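Pseudoaglycone deacetylase Dbv21 (Actinoplanes teichomyceticus, PDB 3DFI) probably removes the acetyl group from the pseudoaglycone of the lipoglycopeptide antibiotic A40926, as a zinc-dependent deacetylase of the PIG-L family. Local coordinates at residues F220-K224 / L240-D245; S139-E143 / A171-I177; F59-W63 / D97-R101. All blocks are in the same frame, centred on the assembly; numbering follows the deposited sequence.

Interaction 1: F220-K224 / L240-D245; sequences FQAMK and LFAKLD
Phe220 and Phe241 overlap side by side, running opposite ways, Phe241 CD2 lying 3.6 Å from Phe220 CG, over one face of the Phe220 ring but displaced toward its rim. The planes meet at 40°, an oblique pairing that is neither a stack nor a T-shape. Next to this pair, Met223 bends at its last torsion (chi3 57°), which brings CE among three apolar neighbours: 3.6 Å from Leu240 CD2, 3.6 Å from Phe241 CE2 and 3.5 Å from Leu244 CD1. The last is a tight fit, the two side chains meeting tip to tip. A flexible, unbranched thioether can adapt to the irregular surface between two helices, and its sulfur makes an oblique Met-aromatic contact with Phe241. At the margin, Asp245 sets its carboxylate at the edge of the Phe220 ring, OD1 3.4 Å from CZ, where ring hydrogens carry slight positive charge; a salt bridge to Arg216 helps position it. Lys224 lays its aliphatic CG near Phe241 CZ, and its long chain can continue to the exposed surface. The contact joins helix 213-223 to helix 240-251, while Met223 also packs on Val21 and Leu22 of helix 19-33 and Leu240 on Pro186.

Interaction 2: S139-E143 / A171-I177; sequences SMIAE and AARERGI
A Schellman motif closes helix 159-174, and the turn it makes brings Arg175 and Ile177 against Ile141 and Ala142 of helix 126-144. Gly176 supplies the positive phi (55°) that takes the chain out of the helix, easy for a residue without a side chain, and Ile177 N bonds back to Ala172 O at 2.9 Å. Ile141 is the centre of the contact, and its two branches do different work. CG2, held anti to the backbone N by a chi1 of -65°, lies 3.4 Å from Arg175 CD and 3.8 Å from Ile177 CG1. The other branch carries CD1 to the last full turn of the helix, where it rests on the backbone at Ala171 O (4.0 Å) with Ala171 CB beside it; a side chain as small as alanine's is consistent with this approach. Arg175 runs past Ile141 in the opposite direction, then bends at chi3 (95°) and lays its guanidinium flat over Ala142, whose CB sits 3.7 Å above the centre of the plane. Beyond the pair, Ile141 also touches Leu11 of strand 9-14, linking the helices to the sheet. No hydrogen bond crosses between the segments. The attachment therefore rests on shape and apolar burial, with arginine fitting the margin because its methylenes cover isoleucine while its charged end remains at the surface.

Interaction 3: F59-W63 / D97-R101; sequences FHARW and DAIYR
His60 and Tyr100 meet rim to rim through a hydrogen bond, NE2 to OH at 2.9 Å, the one polar link between the helix turn 59-63 and the loop 97-101. Either partner could donate, and at 149° the bond is moderately bent. The hydroxyl lies near the plane of the imidazole, at its edge. An edge-to-face contact with Tyr52 and packing on Ala71 further confine the buried His60. Beside this bond, Ile99 CD1 comes 3.8 Å from Trp63 CH2, obliquely to the buried indole; Phe59 O lies over one face of that indole, toward its rim. The branching of Ile99 serves two partners: with chi1 at 68°, CG1 sits between the backbone N and the carbonyl carbon, sending CD1 to Trp63 while CG2 turns to Phe59. CG1 itself lies over the centre of the Tyr100 ring, so one aliphatic side chain joins three aromatic ones.

The loop follows strand 89-92, at one margin of the mixed sheet of this alpha/beta domain, and its Asp97 packs on the zinc ligand His16. The Ile99 side chain is about 7 Å from that of His16 and the Trp63 side chain about 10 Å from the zinc ion, which places this contact in the surroundings of the metal site.

The side nearer solvent is formed by Phe59 and Arg62. Phe59 is partly exposed, yet both its faces are occupied: Ile99 CG2 makes a CH-pi contact 4.0 Å from its ring centroid, 7° off the normal, and on the opposite face the exposed Arg62 presents the edge of its guanidinium, with NH2 3.4 Å above the ring.

In the fold
All three contacts are partly buried, none touches another and no helix is shared. In interactions 1 and 2 buried residues (Phe220, Met223, Leu240 and Leu244; Ile141, Ala171 and Ala172) are edged by exposed ones; in interaction 3, around His60 and Trp63, no touching residue is fully exposed. Interaction 1 joins two helices through aromatic rings and a methionine. Interaction 2, centred about 31 Å away across the chain's centre and far from the annotated sites, joins a helix to the end of another and the turn after it through aliphatic groups. Interaction 3 ties a helix to a loop and adds a hydrogen bond. Interactions 1 and 3 approach the zinc region from different parts of the chain.

Interaction 1: F220-K224 / L240-D245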
ATOM      1  N   PHE A 220      -6.366   0.209 -12.891  1.00 47.42           N
ATOM      2  CA  PHE A 220      -7.372  -0.849 -12.851  1.00 47.82           C
ATOM      3  C   PHE A 220      -6.809  -2.133 -13.491  1.00 48.02           C
ATOM      4  O   PHE A 220      -7.021  -3.242 -12.991  1.00 48.21           O
ATOM      5  CB  PHE A 220      -8.680  -0.391 -13.523  1.00 48.05           C
ATOM      6  CG  PHE A 220      -9.540   0.557 -12.677  1.00 47.90           C
ATOM      7  CD1 PHE A 220     -10.862   0.830 -13.053  1.00 49.40           C
ATOM      8  CD2 PHE A 220      -9.052   1.164 -11.535  1.00 49.92           C
ATOM      9  CE1 PHE A 220     -11.662   1.696 -12.299  1.00 49.81           C
ATOM     10  CE2 PHE A 220      -9.844   2.052 -10.772  1.00 47.95           C
ATOM     11  CZ  PHE A 220     -11.133   2.313 -11.146  1.00 48.75           C
ATOM     12  N   GLN A 221      -6.038  -1.968 -14.559  1.00 48.30           N
ATOM     13  CA  GLN A 221      -5.380  -3.098 -15.212  1.00 48.72           C
ATOM     14  C   GLN A 221      -4.346  -3.759 -14.304  1.00 49.08           C
ATOM     15  O   GLN A 221      -4.299  -4.979 -14.194  1.00 48.85           O
ATOM     16  CB  GLN A 221      -4.775  -2.667 -16.560  1.00 48.91           C
ATOM     17  CG  GLN A 221      -4.268  -3.821 -17.422  1.00 48.82           C
ATOM     18  CD  GLN A 221      -5.380  -4.723 -17.966  1.00 48.89           C
ATOM     19  OE1 GLN A 221      -6.467  -4.258 -18.332  1.00 47.53           O
ATOM     20  NE2 GLN A 221      -5.093  -6.023 -18.044  1.00 47.38           N
ATOM     21  N   ALA A 222      -3.538  -2.946 -13.635  1.00 49.38           N
ATOM     22  CA  ALA A 222      -2.594  -3.429 -12.642  1.00 49.86           C
ATOM     23  C   ALA A 222      -3.272  -4.209 -11.503  1.00 50.58           C
ATOM     24  O   ALA A 222      -2.756  -5.254 -11.089  1.00 50.69           O
ATOM     25  CB  ALA A 222      -1.754  -2.258 -12.085  1.00 49.37           C
ATOM     26  N   MET A 223      -4.410  -3.704 -11.004  1.00 50.42           N
ATOM     27  CA  MET A 223      -5.168  -4.376  -9.931  1.00 50.70           C
ATOM     28  C   MET A 223      -5.601  -5.816 -10.262  1.00 49.59           C
ATOM     29  O   MET A 223      -5.658  -6.669  -9.372  1.00 48.34           O
ATOM     30  CB  MET A 223      -6.408  -3.571  -9.547  1.00 50.41           C
ATOM     31  CG  MET A 223      -6.121  -2.297  -8.745  1.00 51.84           C
ATOM     32  SD  MET A 223      -7.597  -1.274  -8.635  1.00 53.69           S
ATOM     33  CE  MET A 223      -8.716  -2.459  -7.888  1.00 56.54           C
ATOM     34  N   LYS A 224      -5.915  -6.066 -11.536  1.00 49.49           N
ATOM     35  CA  LYS A 224      -6.311  -7.397 -12.019  1.00 49.43           C
ATOM     36  C   LYS A 224      -5.243  -8.454 -11.748  1.00 49.51           C
ATOM     37  O   LYS A 224      -5.565  -9.634 -11.596  1.00 49.04           O
ATOM     38  CB  LYS A 224      -6.632  -7.362 -13.513  1.00 49.57           C
ATOM     39  CG  LYS A 224      -7.834  -6.506 -13.860  1.00 50.09           C
ATOM     40  CD  LYS A 224      -8.066  -6.450 -15.360  1.00 49.48           C
ATOM     41  CE  LYS A 224      -9.133  -5.416 -15.705  1.00 49.52           C
ATOM     42  NZ  LYS A 224      -9.524  -5.491 -17.141  1.00 51.31           N
ATOM     43  N   LEU A 240     -16.006  -3.910  -7.024  1.00 54.29           N
ATOM     44  CA  LEU A 240     -14.706  -3.289  -6.784  1.00 53.47           C
ATOM     45  C   LEU A 240     -14.398  -2.091  -7.674  1.00 53.36           C
ATOM     46  O   LEU A 240     -14.309  -0.979  -7.167  1.00 53.04           O
ATOM     47  CB  LEU A 240     -13.539  -4.293  -6.742  1.00 53.57           C
ATOM     48  CG  LEU A 240     -12.225  -3.680  -6.301  1.00 52.46           C
ATOM     49  CD1 LEU A 240     -12.368  -3.050  -4.898  1.00 51.70           C
ATOM     50  CD2 LEU A 240     -11.112  -4.715  -6.358  1.00 49.33           C
ATOM     51  N   PHE A 241     -14.287  -2.304  -8.988  1.00 53.22           N
ATOM     52  CA  PHE A 241     -13.931  -1.204  -9.901  1.00 53.28           C
ATOM     53  C   PHE A 241     -14.978  -0.092  -9.919  1.00 53.07           C
ATOM     54  O   PHE A 241     -14.632   1.082  -9.857  1.00 51.69           O
ATOM     55  CB  PHE A 241     -13.648  -1.721 -11.316  1.00 54.13           C
ATOM     56  CG  PHE A 241     -12.460  -2.647 -11.390  1.00 54.56           C
ATOM     57  CD1 PHE A 241     -12.626  -3.972 -11.755  1.00 56.98           C
ATOM     58  CD2 PHE A 241     -11.184  -2.197 -11.078  1.00 54.87           C
ATOM     59  CE1 PHE A 241     -11.529  -4.842 -11.814  1.00 57.29           C
ATOM     60  CE2 PHE A 241     -10.084  -3.057 -11.143  1.00 55.79           C
ATOM     61  CZ  PHE A 241     -10.261  -4.378 -11.499  1.00 55.86           C
ATOM     62  N   ALA A 242     -16.253  -0.478 -10.030  1.00 52.67           N
ATOM     63  CA  ALA A 242     -17.368   0.462  -9.859  1.00 52.48           C
ATOM     64  C   ALA A 242     -17.289   1.203  -8.498  1.00 52.59           C
ATOM     65  O   ALA A 242     -17.370   2.439  -8.442  1.00 52.16           O
ATOM     66  CB  ALA A 242     -18.695  -0.264 -10.015  1.00 52.68           C
ATOM     67  N   LYS A 243     -17.095   0.448  -7.416  1.00 52.18           N
ATOM     68  CA  LYS A 243     -17.020   1.004  -6.073  1.00 52.40           C
ATOM     69  C   LYS A 243     -15.899   2.059  -5.984  1.00 52.31           C
ATOM     70  O   LYS A 243     -16.096   3.151  -5.416  1.00 52.41           O
ATOM     71  CB  LYS A 243     -16.793  -0.129  -5.065  1.00 53.15           C
ATOM     72  CG  LYS A 243     -16.893   0.260  -3.587  1.00 54.79           C
ATOM     73  CD  LYS A 243     -18.365   0.380  -3.131  1.00 55.27           C
ATOM     74  CE  LYS A 243     -18.459   0.853  -1.673  1.00 56.58           C
ATOM     75  NZ  LYS A 243     -19.836   1.300  -1.269  1.00 58.86           N
ATOM     76  N   LEU A 244     -14.746   1.743  -6.569  1.00 51.15           N
ATOM     77  CA  LEU A 244     -13.614   2.660  -6.591  1.00 51.14           C
ATOM     78  C   LEU A 244     -13.896   3.929  -7.400  1.00 51.01           C
ATOM     79  O   LEU A 244     -13.479   5.007  -7.001  1.00 49.69           O
ATOM     80  CB  LEU A 244     -12.339   1.973  -7.099  1.00 50.67           C
ATOM     81  CG  LEU A 244     -11.684   0.880  -6.235  1.00 51.59           C
ATOM     82  CD1 LEU A 244     -10.323   0.461  -6.820  1.00 50.38           C
ATOM     83  CD2 LEU A 244     -11.517   1.278  -4.760  1.00 50.39           C
ATOM     84  N   ASP A 245     -14.568   3.778  -8.548  1.00 50.73           N
ATOM     85  CA  ASP A 245     -14.975   4.911  -9.384  1.00 51.76           C
ATOM     86  C   ASP A 245     -15.973   5.805  -8.675  1.00 51.82           C
ATOM     87  O   ASP A 245     -15.920   7.040  -8.797  1.00 51.56           O
ATOM     88  CB  ASP A 245     -15.630   4.411 -10.685  1.00 52.14           C
ATOM     89  CG  ASP A 245     -14.623   4.152 -11.783  1.00 53.56           C
ATOM     90  OD1 ASP A 245     -13.489   4.690 -11.697  1.00 56.61           O
ATOM     91  OD2 ASP A 245     -14.966   3.423 -12.731  1.00 53.56           O
TER

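Interaction 2: S139-E143 / A171-I177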
ATOM      1  N   SER A 139      17.097   1.631   5.556  1.00 51.31           N
ATOM      2  CA  SER A 139      18.023   1.042   4.577  1.00 51.06           C
ATOM      3  C   SER A 139      17.488   1.254   3.155  1.00 50.89           C
ATOM      4  O   SER A 139      18.245   1.615   2.257  1.00 50.95           O
ATOM      5  CB  SER A 139      18.216  -0.454   4.842  1.00 50.73           C
ATOM      6  OG  SER A 139      18.817  -0.659   6.099  1.00 50.13           O
ATOM      7  N   MET A 140      16.184   1.062   2.967  1.00 50.04           N
ATOM      8  CA  MET A 140      15.551   1.309   1.669  1.00 50.86           C
ATOM      9  C   MET A 140      15.616   2.792   1.208  1.00 50.70           C
ATOM     10  O   MET A 140      15.901   3.074   0.038  1.00 50.01           O
ATOM     11  CB  MET A 140      14.116   0.754   1.642  1.00 51.05           C
ATOM     12  CG  MET A 140      13.553   0.510   0.241  1.00 53.95           C
ATOM     13  SD  MET A 140      14.314  -0.923  -0.618  1.00 57.07           S
ATOM     14  CE  MET A 140      15.693  -0.255  -1.483  1.00 57.31           C
ATOM     15  N   ILE A 141      15.393   3.728   2.132  1.00 51.23           N
ATOM     16  CA  ILE A 141      15.534   5.167   1.836  1.00 51.08           C
ATOM     17  C   ILE A 141      16.959   5.547   1.410  1.00 51.79           C
ATOM     18  O   ILE A 141      17.148   6.240   0.414  1.00 51.67           O
ATOM     19  CB  ILE A 141      15.083   6.030   3.030  1.00 51.60           C
ATOM     20  CG1 ILE A 141      13.572   5.845   3.262  1.00 50.73           C
ATOM     21  CG2 ILE A 141      15.506   7.519   2.834  1.00 50.85           C
ATOM     22  CD1 ILE A 141      13.043   6.497   4.520  1.00 53.60           C
ATOM     23  N   ALA A 142      17.954   5.086   2.163  1.00 52.20           N
ATOM     24  CA  ALA A 142      19.339   5.340   1.822  1.00 53.03           C
ATOM     25  C   ALA A 142      19.622   4.837   0.405  1.00 54.13           C
ATOM     26  O   ALA A 142      20.251   5.515  -0.400  1.00 54.13           O
ATOM     27  CB  ALA A 142      20.254   4.661   2.832  1.00 52.78           C
ATOM     28  N   GLU A 143      19.115   3.650   0.098  1.00 55.27           N
ATOM     29  CA  GLU A 143      19.363   3.019  -1.185  1.00 56.16           C
ATOM     30  C   GLU A 143      18.638   3.703  -2.361  1.00 56.29           C
ATOM     31  O   GLU A 143      19.226   3.870  -3.432  1.00 56.35           O
ATOM     32  CB  GLU A 143      18.964   1.546  -1.112  1.00 56.32           C
ATOM     33  CG  GLU A 143      19.579   0.713  -2.202  1.00 58.29           C
ATOM     34  CD  GLU A 143      19.288  -0.759  -2.018  1.00 61.95           C
ATOM     35  OE1 GLU A 143      18.401  -1.270  -2.741  1.00 60.35           O
ATOM     36  OE2 GLU A 143      19.945  -1.384  -1.142  1.00 60.96           O
ATOM     37  N   ALA A 171      11.143   6.447  10.185  1.00 48.50           N
ATOM     38  CA  ALA A 171      12.238   6.316   9.224  1.00 49.11           C
ATOM     39  C   ALA A 171      12.383   7.555   8.328  1.00 49.75           C
ATOM     40  O   ALA A 171      13.495   8.045   8.139  1.00 48.65           O
ATOM     41  CB  ALA A 171      12.087   5.027   8.382  1.00 48.54           C
ATOM     42  N   ALA A 172      11.269   8.040   7.770  1.00 49.53           N
ATOM     43  CA  ALA A 172      11.270   9.251   6.926  1.00 50.15           C
ATOM     44  C   ALA A 172      11.671  10.525   7.694  1.00 50.68           C
ATOM     45  O   ALA A 172      12.321  11.416   7.143  1.00 50.33           O
ATOM     46  CB  ALA A 172       9.900   9.443   6.223  1.00 49.67           C
ATOM     47  N   ARG A 173      11.277  10.607   8.962  1.00 52.29           N
ATOM     48  CA  ARG A 173      11.646  11.729   9.829  1.00 52.79           C
ATOM     49  C   ARG A 173      13.131  11.697  10.166  1.00 53.41           C
ATOM     50  O   ARG A 173      13.789  12.747  10.219  1.00 53.82           O
ATOM     51  CB  ARG A 173      10.800  11.733  11.112  1.00 52.67           C
ATOM     52  CG  ARG A 173      11.038  12.934  12.056  1.00 52.66           C
ATOM     53  CD  ARG A 173      10.235  12.826  13.365  1.00 53.26           C
ATOM     54  NE  ARG A 173       8.794  12.659  13.111  1.00 52.48           N
ATOM     55  CZ  ARG A 173       8.073  11.624  13.544  1.00 53.24           C
ATOM     56  NH1 ARG A 173       8.646  10.686  14.298  1.00 52.27           N
ATOM     57  NH2 ARG A 173       6.783  11.520  13.223  1.00 51.10           N
ATOM     58  N   GLU A 174      13.657  10.499  10.411  1.00 54.54           N
ATOM     59  CA  GLU A 174      15.080  10.330  10.706  1.00 54.57           C
ATOM     60  C   GLU A 174      15.887  10.792   9.504  1.00 55.03           C
ATOM     61  O   GLU A 174      16.897  11.484   9.660  1.00 54.16           O
ATOM     62  CB  GLU A 174      15.406   8.858  11.031  1.00 54.91           C
ATOM     63  CG  GLU A 174      16.902   8.558  11.366  1.00 55.74           C
ATOM     64  CD  GLU A 174      17.394   9.217  12.659  1.00 58.91           C
ATOM     65  OE1 GLU A 174      18.619   9.205  12.910  1.00 60.07           O
ATOM     66  OE2 GLU A 174      16.568   9.760  13.424  1.00 62.15           O
ATOM     67  N   ARG A 175      15.430  10.406   8.310  1.00 54.59           N
ATOM     68  CA  ARG A 175      16.142  10.718   7.071  1.00 55.18           C
ATOM     69  C   ARG A 175      15.745  12.037   6.392  1.00 54.52           C
ATOM     70  O   ARG A 175      16.254  12.360   5.321  1.00 54.75           O
ATOM     71  CB  ARG A 175      16.118   9.509   6.128  1.00 55.20           C
ATOM     72  CG  ARG A 175      17.140   8.449   6.613  1.00 59.50           C
ATOM     73  CD  ARG A 175      17.635   7.520   5.539  1.00 60.55           C
ATOM     74  NE  ARG A 175      18.888   7.943   4.939  1.00 60.97           N
ATOM     75  CZ  ARG A 175      20.077   7.478   5.306  1.00 61.53           C
ATOM     76  NH1 ARG A 175      21.165   7.902   4.686  1.00 62.37           N
ATOM     77  NH2 ARG A 175      20.178   6.585   6.290  1.00 60.65           N
ATOM     78  N   GLY A 176      14.865  12.800   7.042  1.00 53.86           N
ATOM     79  CA  GLY A 176      14.381  14.088   6.525  1.00 52.89           C
ATOM     80  C   GLY A 176      13.768  14.036   5.126  1.00 52.56           C
ATOM     81  O   GLY A 176      14.029  14.915   4.289  1.00 51.82           O
ATOM     82  N   ILE A 177      12.945  13.016   4.867  1.00 51.29           N
ATOM     83  CA  ILE A 177      12.247  12.926   3.601  1.00 51.43           C
ATOM     84  C   ILE A 177      10.776  13.310   3.802  1.00 51.76           C
ATOM     85  O   ILE A 177      10.121  12.787   4.717  1.00 51.52           O
ATOM     86  CB  ILE A 177      12.272  11.468   3.001  1.00 51.60           C
ATOM     87  CG1 ILE A 177      13.664  10.801   3.064  1.00 51.42           C
ATOM     88  CG2 ILE A 177      11.584  11.434   1.614  1.00 51.89           C
ATOM     89  CD1 ILE A 177      14.847  11.572   2.425  1.00 50.55           C
TER

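Interaction 3: F59-W63 / D97-R101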
ATOM      1  N   PHE A  59      -6.947 -19.538   4.519  1.00 61.36           N
ATOM      2  CA  PHE A  59      -6.750 -18.293   3.777  1.00 60.66           C
ATOM      3  C   PHE A  59      -6.331 -18.563   2.339  1.00 59.21           C
ATOM      4  O   PHE A  59      -6.743 -17.845   1.426  1.00 59.28           O
ATOM      5  CB  PHE A  59      -5.694 -17.420   4.454  1.00 61.23           C
ATOM      6  CG  PHE A  59      -6.264 -16.355   5.347  1.00 62.81           C
ATOM      7  CD1 PHE A  59      -6.530 -15.084   4.846  1.00 64.41           C
ATOM      8  CD2 PHE A  59      -6.527 -16.619   6.690  1.00 64.40           C
ATOM      9  CE1 PHE A  59      -7.053 -14.084   5.664  1.00 65.76           C
ATOM     10  CE2 PHE A  59      -7.053 -15.628   7.525  1.00 64.81           C
ATOM     11  CZ  PHE A  59      -7.317 -14.356   7.009  1.00 64.76           C
ATOM     12  N   HIS A  60      -5.505 -19.591   2.158  1.00 57.31           N
ATOM     13  CA  HIS A  60      -5.021 -19.973   0.841  1.00 55.80           C
ATOM     14  C   HIS A  60      -6.164 -20.535  -0.011  1.00 55.07           C
ATOM     15  O   HIS A  60      -6.354 -20.100  -1.140  1.00 54.70           O
ATOM     16  CB  HIS A  60      -3.856 -20.962   0.936  1.00 55.46           C
ATOM     17  CG  HIS A  60      -2.636 -20.405   1.613  1.00 54.28           C
ATOM     18  ND1 HIS A  60      -1.588 -21.200   2.022  1.00 52.29           N
ATOM     19  CD2 HIS A  60      -2.303 -19.137   1.960  1.00 52.04           C
ATOM     20  CE1 HIS A  60      -0.657 -20.448   2.580  1.00 53.86           C
ATOM     21  NE2 HIS A  60      -1.067 -19.193   2.560  1.00 52.70           N
ATOM     22  N   ALA A  61      -6.925 -21.479   0.544  1.00 54.28           N
ATOM     23  CA  ALA A  61      -8.114 -22.025  -0.124  1.00 53.93           C
ATOM     24  C   ALA A  61      -9.076 -20.939  -0.611  1.00 53.82           C
ATOM     25  O   ALA A  61      -9.621 -21.056  -1.708  1.00 54.04           O
ATOM     26  CB  ALA A  61      -8.843 -23.035   0.772  1.00 53.48           C
ATOM     27  N   ARG A  62      -9.273 -19.899   0.200  1.00 54.00           N
ATOM     28  CA  ARG A  62     -10.078 -18.726  -0.167  1.00 54.88           C
ATOM     29  C   ARG A  62      -9.498 -17.898  -1.321  1.00 54.02           C
ATOM     30  O   ARG A  62     -10.240 -17.199  -2.035  1.00 53.78           O
ATOM     31  CB  ARG A  62     -10.297 -17.806   1.046  1.00 54.88           C
ATOM     32  CG  ARG A  62     -11.774 -17.402   1.239  1.00 57.09           C
ATOM     33  CD  ARG A  62     -12.010 -16.365   2.349  1.00 57.86           C
ATOM     34  NE  ARG A  62     -10.917 -16.274   3.330  1.00 64.80           N
ATOM     35  CZ  ARG A  62     -11.084 -16.206   4.654  1.00 66.44           C
ATOM     36  NH1 ARG A  62     -12.301 -16.246   5.186  1.00 67.16           N
ATOM     37  NH2 ARG A  62     -10.026 -16.120   5.455  1.00 66.97           N
ATOM     38  N   TRP A  63      -8.178 -17.949  -1.486  1.00 53.00           N
ATOM     39  CA  TRP A  63      -7.532 -17.286  -2.614  1.00 52.04           C
ATOM     40  C   TRP A  63      -7.520 -18.181  -3.865  1.00 51.90           C
ATOM     41  O   TRP A  63      -7.141 -17.737  -4.945  1.00 52.93           O
ATOM     42  CB  TRP A  63      -6.118 -16.881  -2.249  1.00 52.51           C
ATOM     43  CG  TRP A  63      -6.050 -15.875  -1.141  1.00 52.02           C
ATOM     44  CD1 TRP A  63      -7.028 -14.995  -0.760  1.00 52.50           C
ATOM     45  CD2 TRP A  63      -4.930 -15.622  -0.291  1.00 52.82           C
ATOM     46  NE1 TRP A  63      -6.590 -14.226   0.290  1.00 53.47           N
ATOM     47  CE2 TRP A  63      -5.301 -14.583   0.591  1.00 53.54           C
ATOM     48  CE3 TRP A  63      -3.648 -16.160  -0.197  1.00 51.93           C
ATOM     49  CZ2 TRP A  63      -4.445 -14.093   1.565  1.00 53.16           C
ATOM     50  CZ3 TRP A  63      -2.789 -15.657   0.781  1.00 51.87           C
ATOM     51  CH2 TRP A  63      -3.197 -14.645   1.645  1.00 52.05           C
ATOM     52  N   ASP A  97       3.549 -12.258   6.876  1.00 57.34           N
ATOM     53  CA  ASP A  97       2.175 -11.811   7.021  1.00 59.33           C
ATOM     54  C   ASP A  97       1.597 -12.324   8.318  1.00 59.72           C
ATOM     55  O   ASP A  97       1.946 -13.425   8.790  1.00 59.01           O
ATOM     56  CB  ASP A  97       1.325 -12.279   5.835  1.00 60.43           C
ATOM     57  CG  ASP A  97       0.126 -11.363   5.570  1.00 63.54           C
ATOM     58  OD1 ASP A  97      -0.758 -11.251   6.456  1.00 66.83           O
ATOM     59  OD2 ASP A  97       0.050 -10.783   4.456  1.00 67.61           O
ATOM     60  N   ALA A  98       0.728 -11.497   8.903  1.00 60.96           N
ATOM     61  CA  ALA A  98       0.105 -11.794  10.198  1.00 61.47           C
ATOM     62  C   ALA A  98      -0.344 -13.242  10.254  1.00 61.65           C
ATOM     63  O   ALA A  98      -0.247 -13.891  11.295  1.00 61.44           O
ATOM     64  CB  ALA A  98      -1.074 -10.839  10.454  1.00 61.78           C
ATOM     65  N   ILE A  99      -0.782 -13.741   9.095  1.00 62.03           N
ATOM     66  CA  ILE A  99      -1.363 -15.070   8.945  1.00 62.46           C
ATOM     67  C   ILE A  99      -0.391 -16.264   9.082  1.00 62.13           C
ATOM     68  O   ILE A  99      -0.842 -17.395   9.267  1.00 62.10           O
ATOM     69  CB  ILE A  99      -2.183 -15.173   7.597  1.00 63.02           C
ATOM     70  CG1 ILE A  99      -1.255 -15.107   6.368  1.00 63.28           C
ATOM     71  CG2 ILE A  99      -3.284 -14.074   7.529  1.00 63.17           C
ATOM     72  CD1 ILE A  99      -1.903 -15.533   5.052  1.00 62.89           C
ATOM     73  N   TYR A 100       0.919 -16.025   8.971  1.00 61.64           N
ATOM     74  CA  TYR A 100       1.929 -17.093   9.164  1.00 61.13           C
ATOM     75  C   TYR A 100       2.637 -16.877  10.516  1.00 61.57           C
ATOM     76  O   TYR A 100       3.668 -17.503  10.802  1.00 60.65           O
ATOM     77  CB  TYR A 100       2.974 -17.166   8.015  1.00 60.43           C
ATOM     78  CG  TYR A 100       2.417 -17.114   6.589  1.00 59.70           C
ATOM     79  CD1 TYR A 100       1.762 -18.218   6.037  1.00 58.48           C
ATOM     80  CD2 TYR A 100       2.562 -15.968   5.795  1.00 56.87           C
ATOM     81  CE1 TYR A 100       1.242 -18.182   4.738  1.00 57.83           C
ATOM     82  CE2 TYR A 100       2.040 -15.918   4.483  1.00 56.54           C
ATOM     83  CZ  TYR A 100       1.379 -17.037   3.968  1.00 58.16           C
ATOM     84  OH  TYR A 100       0.849 -17.038   2.692  1.00 58.22           O
ATOM     85  N   ARG A 101       2.074 -15.977  11.328  1.00 62.12           N
ATOM     86  CA  ARG A 101       2.607 -15.666  12.665  1.00 63.34           C
ATOM     87  C   ARG A 101       1.476 -15.346  13.653  1.00 63.64           C
ATOM     88  O   ARG A 101       1.700 -15.219  14.864  1.00 64.48           O
ATOM     89  CB  ARG A 101       3.619 -14.509  12.612  1.00 63.20           C
ATOM     90  CG  ARG A 101       3.178 -13.344  11.743  1.00 64.21           C
ATOM     91  CD  ARG A 101       4.073 -12.141  11.889  1.00 63.65           C
ATOM     92  NE  ARG A 101       3.428 -11.113  12.695  1.00 64.71           N
ATOM     93  CZ  ARG A 101       2.849 -10.020  12.213  1.00 63.83           C
ATOM     94  NH1 ARG A 101       2.841  -9.775  10.906  1.00 62.40           N
ATOM     95  NH2 ARG A 101       2.283  -9.163  13.054  1.00 63.89           N
TER